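Local coordinates for protein glutamine cyclotransferase (Porphyromonas gingivalis W83, PDB 6QQL) that probably catalyses the cyclisation of N-terminal glutamine to pyroglutamate in peptides, as a zinc-dependent glutaminyl cyclase, at residues A[72-77]-A[88-93]; A[184-189]-A[257-262]. All coordinates share one frame; numbering follows the deposited sequence.

Interaction 1: A[72-77]-A[88-93]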
loop_
_atom_site.group_PDB
_atom_site.type_symbol
_atom_site.label_atom_id
_atom_site.label_comp_id
_atom_site.label_asym_id
_atom_site.label_seq_id
_atom_site.Cartn_x
_atom_site.Cartn_y
_atom_site.Cartn_z
ATOM N N GLN A 72 16.803 -0.945 -0.421
ATOM C CA GLN A 72 17.373 0.109 0.403
ATOM C C GLN A 72 16.434 0.411 1.564
ATOM O O GLN A 72 15.212 0.476 1.392
ATOM C CB GLN A 72 17.609 1.394 -0.419
ATOM C CG GLN A 72 18.880 1.427 -1.228
ATOM C CD GLN A 72 20.114 1.566 -0.363
ATOM O OE1 GLN A 72 20.032 1.614 0.861
ATOM N NE2 GLN A 72 21.271 1.634 -1.000
ATOM N N GLU A 73 17.016 0.630 2.741
ATOM C CA GLU A 73 16.253 0.952 3.938
ATOM C C GLU A 73 16.523 2.395 4.342
ATOM O O GLU A 73 17.681 2.825 4.419
ATOM C CB GLU A 73 16.592 0.003 5.094
ATOM C CG GLU A 73 16.549 -1.479 4.762
ATOM C CD GLU A 73 16.712 -2.366 5.994
ATOM O OE1 GLU A 73 17.670 -3.183 6.052
ATOM O OE2 GLU A 73 15.902 -2.224 6.929
ATOM N N GLN A 74 15.452 3.126 4.628
ATOM C CA GLN A 74 15.519 4.523 5.038
ATOM C C GLN A 74 14.891 4.606 6.423
ATOM O O GLN A 74 13.687 4.374 6.577
ATOM C CB GLN A 74 14.791 5.415 4.036
ATOM C CG GLN A 74 14.630 6.840 4.502
ATOM C CD GLN A 74 13.566 7.587 3.714
ATOM O OE1 GLN A 74 12.416 7.141 3.638
ATOM N NE2 GLN A 74 13.925 8.755 3.173
ATOM N N THR A 75 15.704 4.923 7.425
ATOM C CA THR A 75 15.270 4.938 8.815
ATOM C C THR A 75 15.506 6.305 9.432
ATOM O O THR A 75 16.559 6.925 9.223
ATOM C CB THR A 75 15.997 3.898 9.636
ATOM O OG1 THR A 75 17.309 4.391 9.937
ATOM C CG2 THR A 75 16.089 2.586 8.874
ATOM N N ALA A 76 14.548 6.735 10.248
ATOM C CA ALA A 76 14.652 8.020 10.920
ATOM C C ALA A 76 13.931 7.968 12.258
ATOM O O ALA A 76 12.986 7.194 12.452
ATOM C CB ALA A 76 14.063 9.144 10.057
ATOM N N GLU A 77 14.425 8.758 13.202
ATOM C CA GLU A 77 13.710 8.929 14.453
ATOM C C GLU A 77 12.667 10.024 14.265
ATOM O O GLU A 77 13.009 11.174 13.951
ATOM C CB GLU A 77 14.680 9.275 15.573
ATOM C CG GLU A 77 15.554 8.109 15.973
ATOM C CD GLU A 77 14.942 7.311 17.105
ATOM O OE1 GLU A 77 14.417 7.939 18.056
ATOM O OE2 GLU A 77 14.963 6.058 17.025
ATOM N N MET A 88 11.038 5.018 12.683
ATOM C CA MET A 88 10.506 4.865 11.336
ATOM C C MET A 88 11.452 4.056 10.456
ATOM O O MET A 88 12.671 4.256 10.476
ATOM C CB MET A 88 10.265 6.225 10.691
ATOM C CG MET A 88 9.745 6.094 9.275
ATOM S SD MET A 88 10.149 7.538 8.294
ATOM C CE MET A 88 11.896 7.281 7.955
ATOM N N ARG A 89 10.874 3.173 9.630
ATOM C CA ARG A 89 11.646 2.301 8.737
ATOM C C ARG A 89 10.899 2.196 7.409
ATOM O O ARG A 89 9.984 1.385 7.267
ATOM C CB ARG A 89 11.876 0.934 9.368
ATOM C CG ARG A 89 12.836 -0.017 8.623
ATOM C CD ARG A 89 13.063 -1.260 9.488
ATOM N NE ARG A 89 13.825 -2.335 8.861
ATOM C CZ ARG A 89 13.792 -3.607 9.268
ATOM N NH1 ARG A 89 13.018 -3.970 10.292
ATOM N NH2 ARG A 89 14.507 -4.529 8.631
ATOM N N ASN A 90 11.258 3.055 6.460
ATOM C CA ASN A 90 10.758 2.958 5.094
ATOM C C ASN A 90 11.638 2.001 4.306
ATOM O O ASN A 90 12.859 1.974 4.489
ATOM C CB ASN A 90 10.734 4.325 4.403
ATOM C CG ASN A 90 9.632 5.236 4.928
ATOM O OD1 ASN A 90 8.581 4.771 5.380
ATOM N ND2 ASN A 90 9.889 6.545 4.905
ATOM N N ILE A 91 11.012 1.211 3.436
ATOM C CA ILE A 91 11.694 0.160 2.689
ATOM C C ILE A 91 11.548 0.467 1.201
ATOM O O ILE A 91 10.426 0.519 0.679
ATOM C CB ILE A 91 11.141 -1.234 3.040
ATOM C CG1 ILE A 91 11.320 -1.487 4.546
ATOM C CG2 ILE A 91 11.870 -2.327 2.238
ATOM C CD1 ILE A 91 10.489 -2.608 5.131
ATOM N N ILE A 92 12.671 0.711 0.529
ATOM C CA ILE A 92 12.681 1.029 -0.894
ATOM C C ILE A 92 13.308 -0.137 -1.640
ATOM O O ILE A 92 14.454 -0.518 -1.372
ATOM C CB ILE A 92 13.434 2.336 -1.189
ATOM C CG1 ILE A 92 12.807 3.518 -0.448
ATOM C CG2 ILE A 92 13.402 2.618 -2.680
ATOM C CD1 ILE A 92 13.472 3.874 0.850
ATOM N N ALA A 93 12.574 -0.678 -2.605
ATOM C CA ALA A 93 13.038 -1.795 -3.417
ATOM C C ALA A 93 13.039 -1.373 -4.872
ATOM O O ALA A 93 12.024 -0.881 -5.371
ATOM C CB ALA A 93 12.141 -3.009 -3.206
#

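Interaction 2: A[184-189]-A[257-262]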
loop_
_atom_site.group_PDB
_atom_site.type_symbol
_atom_site.label_atom_id
_atom_site.label_comp_id
_atom_site.label_asym_id
_atom_site.label_seq_id
_atom_site.Cartn_x
_atom_site.Cartn_y
_atom_site.Cartn_z
ATOM N N TRP A 184 9.681 10.463 3.359
ATOM C CA TRP A 184 10.272 10.046 2.098
ATOM C C TRP A 184 10.017 11.062 0.992
ATOM O O TRP A 184 10.925 11.360 0.207
ATOM C CB TRP A 184 9.741 8.678 1.697
ATOM C CG TRP A 184 10.315 8.202 0.411
ATOM C CD1 TRP A 184 11.539 7.631 0.227
ATOM C CD2 TRP A 184 9.689 8.237 -0.881
ATOM N NE1 TRP A 184 11.719 7.312 -1.102
ATOM C CE2 TRP A 184 10.598 7.668 -1.801
ATOM C CE3 TRP A 184 8.444 8.680 -1.348
ATOM C CZ2 TRP A 184 10.303 7.533 -3.161
ATOM C CZ3 TRP A 184 8.151 8.550 -2.704
ATOM C CH2 TRP A 184 9.076 7.977 -3.590
ATOM N N SER A 185 8.794 11.604 0.902
ATOM C CA SER A 185 8.532 12.582 -0.153
ATOM C C SER A 185 9.386 13.831 0.013
ATOM O O SER A 185 9.735 14.468 -0.982
ATOM C CB SER A 185 7.057 12.979 -0.215
ATOM O OG SER A 185 6.605 13.547 1.001
ATOM N N ARG A 186 9.742 14.197 1.248
ATOM C CA ARG A 186 10.640 15.327 1.445
ATOM C C ARG A 186 12.109 14.942 1.408
ATOM O O ARG A 186 12.963 15.826 1.266
ATOM C CB ARG A 186 10.364 16.028 2.776
ATOM C CG ARG A 186 9.016 16.651 2.872
ATOM C CD ARG A 186 8.850 17.388 4.169
ATOM N NE ARG A 186 7.531 17.996 4.219
ATOM C CZ ARG A 186 7.275 19.228 3.791
ATOM N NH1 ARG A 186 8.263 19.972 3.304
ATOM N NH2 ARG A 186 6.037 19.716 3.855
ATOM N N ASN A 187 12.426 13.664 1.564
ATOM C CA ASN A 187 13.809 13.200 1.587
ATOM C C ASN A 187 13.885 11.854 0.896
ATOM O O ASN A 187 14.163 10.827 1.525
ATOM C CB ASN A 187 14.328 13.101 3.018
ATOM C CG ASN A 187 14.125 14.369 3.792
ATOM O OD1 ASN A 187 14.743 15.391 3.504
ATOM N ND2 ASN A 187 13.268 14.308 4.802
ATOM N N PRO A 188 13.629 11.817 -0.404
ATOM C CA PRO A 188 13.736 10.545 -1.121
ATOM C C PRO A 188 15.163 10.015 -1.065
ATOM O O PRO A 188 16.132 10.750 -0.847
ATOM C CB PRO A 188 13.331 10.911 -2.551
ATOM C CG PRO A 188 13.652 12.361 -2.656
ATOM C CD PRO A 188 13.358 12.942 -1.311
ATOM N N HIS A 189 15.273 8.706 -1.237
ATOM C CA HIS A 189 16.524 7.960 -1.167
ATOM C C HIS A 189 17.474 8.229 -2.331
ATOM O O HIS A 189 18.557 7.636 -2.370
ATOM C CB HIS A 189 16.216 6.469 -1.126
ATOM C CG HIS A 189 15.527 5.982 -2.357
ATOM N ND1 HIS A 189 14.245 6.367 -2.691
ATOM C CD2 HIS A 189 15.967 5.206 -3.373
ATOM C CE1 HIS A 189 13.917 5.821 -3.847
ATOM N NE2 HIS A 189 14.948 5.119 -4.288
ATOM N N ILE A 257 2.458 13.460 -4.113
ATOM C CA ILE A 257 2.047 14.410 -5.135
ATOM C C ILE A 257 2.523 15.808 -4.776
ATOM O O ILE A 257 3.079 16.519 -5.620
ATOM C CB ILE A 257 0.528 14.347 -5.334
ATOM C CG1 ILE A 257 0.139 12.956 -5.857
ATOM C CG2 ILE A 257 0.080 15.447 -6.289
ATOM C CD1 ILE A 257 -1.284 12.532 -5.528
ATOM N N LYS A 258 2.350 16.221 -3.519
ATOM C CA LYS A 258 2.747 17.581 -3.163
ATOM C C LYS A 258 4.252 17.759 -3.326
ATOM O O LYS A 258 4.703 18.573 -4.135
ATOM C CB LYS A 258 2.293 17.944 -1.737
ATOM C CG LYS A 258 0.734 18.095 -1.571
ATOM C CD LYS A 258 0.096 19.175 -2.499
ATOM C CE LYS A 258 -1.431 19.048 -2.647
ATOM N NZ LYS A 258 -2.020 20.334 -3.150
ATOM N N ASN A 259 5.046 16.928 -2.648
ATOM C CA ASN A 259 6.477 17.198 -2.545
ATOM C C ASN A 259 7.325 16.589 -3.669
ATOM O O ASN A 259 8.408 17.112 -3.961
ATOM C CB ASN A 259 6.994 16.717 -1.191
ATOM C CG ASN A 259 6.247 17.344 -0.033
ATOM O OD1 ASN A 259 5.922 16.667 0.941
ATOM N ND2 ASN A 259 5.959 18.641 -0.136
ATOM N N LEU A 260 6.873 15.532 -4.335
ATOM C CA LEU A 260 7.652 14.992 -5.437
ATOM C C LEU A 260 7.041 15.254 -6.809
ATOM O O LEU A 260 7.664 14.911 -7.817
ATOM C CB LEU A 260 7.877 13.492 -5.248
ATOM C CG LEU A 260 8.927 13.161 -4.191
ATOM C CD1 LEU A 260 9.143 11.652 -4.104
ATOM C CD2 LEU A 260 10.244 13.877 -4.481
ATOM N N GLY A 261 5.837 15.820 -6.881
ATOM C CA GLY A 261 5.248 16.123 -8.162
ATOM C C GLY A 261 4.854 14.909 -8.950
ATOM O O GLY A 261 4.634 15.010 -10.156
ATOM N N ILE A 262 4.809 13.741 -8.328
ATOM C CA ILE A 262 4.478 12.552 -9.098
ATOM C C ILE A 262 2.965 12.331 -9.095
ATOM O O ILE A 262 2.338 12.282 -8.018
ATOM C CB ILE A 262 5.247 11.341 -8.558
ATOM C CG1 ILE A 262 6.733 11.699 -8.453
ATOM C CG2 ILE A 262 4.990 10.113 -9.433
ATOM C CD1 ILE A 262 7.613 10.582 -7.957
#

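Interaction 1: A[72-77]-A[88-93]
The guanidinium of Arg89 takes Glu73 OE2 at its edge, almost in its own plane, while the carboxylate is turned 35° from that plane. NE and NH2 both donate to this one oxygen, side-on, at 2.8 Å for Arg89 NE to Glu73 OE2. The distance from Arg89 NH2 to Glu73 OE2 is longer, 3.2 Å. Arg89 reaches it with CG anti to the backbone N (chi1 -172°) and an extended chain running beside that of Thr75. NH2 also forms a salt bridge with Asp58, and NH1 bonds to Arg54 O. On the other sheet face two amides pair: Asn90 ND2 donates to Gln74 OE1 over 2.9 Å, with OE1 in the Asn90 amide plane and the amides 51° apart. Asn90 is held further by Asp164 N at OD1 and by Gly180 O at ND2. Between these two groups of side chains run the antiparallel strands 70-79 and 85-95 of a beta hairpin. Hydrogen-bonded pairs Gln72-Ile92, Gln74-Asn90 and Ala76-Met88 alternate with non-hydrogen-bonded ones. Next to the amide pair, Met88 CE lies 3.5 Å from Ala76 CB. The Glu73 salt bridge ties the two strands together, Arg89 ties the hairpin to helix 51-66, and the buried Asn90 amide has partners for oxygen and nitrogen.

Interaction 2: A[184-189]-A[257-262]
The C-terminal ends of helix 179-186 and helix 253-260 meet through Leu260, whose branches divide between Trp184 and Pro188. Leu260 CD1 approaches the six-membered ring of Trp184 obliquely, 3.5 Å from Trp184 CZ3, the side chains crossing at about a right angle. Trp184 holds CG anti to its backbone N (chi1 -180°), which carries the indole to Leu260. The other methyl, CD2, is 4.2 Å from Pro188 CG, and Leu260 CG rests 3.6 Å from Ser185 O. Both helices belong to the layer packed on one side of the central mixed sheet of this M28-family fold, where Trp184 also touches Asn90 and Ile92 of strand 85-95. The indole is fixed in rotation: Trp184 NE1 donates a nearly straight bond (166°) to His189 ND1, 3.1 Å away, while Pro188 CB lies over one face, toward the rim, and Tyr193 meets the ring edge-to-face. Asn259 CB packs on Ser185, and Asn259 OD1 comes within 3.2 Å of Ser185 OG. That hydroxyl has Ser181 O, its strongest partner, and Gln182 O within its own helix, so a bond to Asn259 is not established. Arg186, extended from CG to NE, crosses Asn259 at a slant, and OD1 lies over one face of the guanidinium, near its rim.

Overall arrangement
Both segments of interaction 1 precede those of interaction 2 in the chain, and their centres lie 14 Å apart. Strand 70-79 is an outermost strand of the mixed sheet; 85-95 follows it and pairs onward with 157-163. Helix 179-186 lies against the hairpin face bearing Gln74, Asn90 and Ile92, and the same helix, through Trp184 and Ser185, meets helix 253-260, which leads into strand 264-268 at the opposite edge of the sheet. The contacts touch directly: Gln74 NE2 is 2.7 Å from Asn187 O. Sheet edge and helix layer are therefore joined through segment 184-189. The side chain of Asn90 is about 12 Å from that of zinc ligand Asp167, whereas interaction 2 lies away from the metal sites.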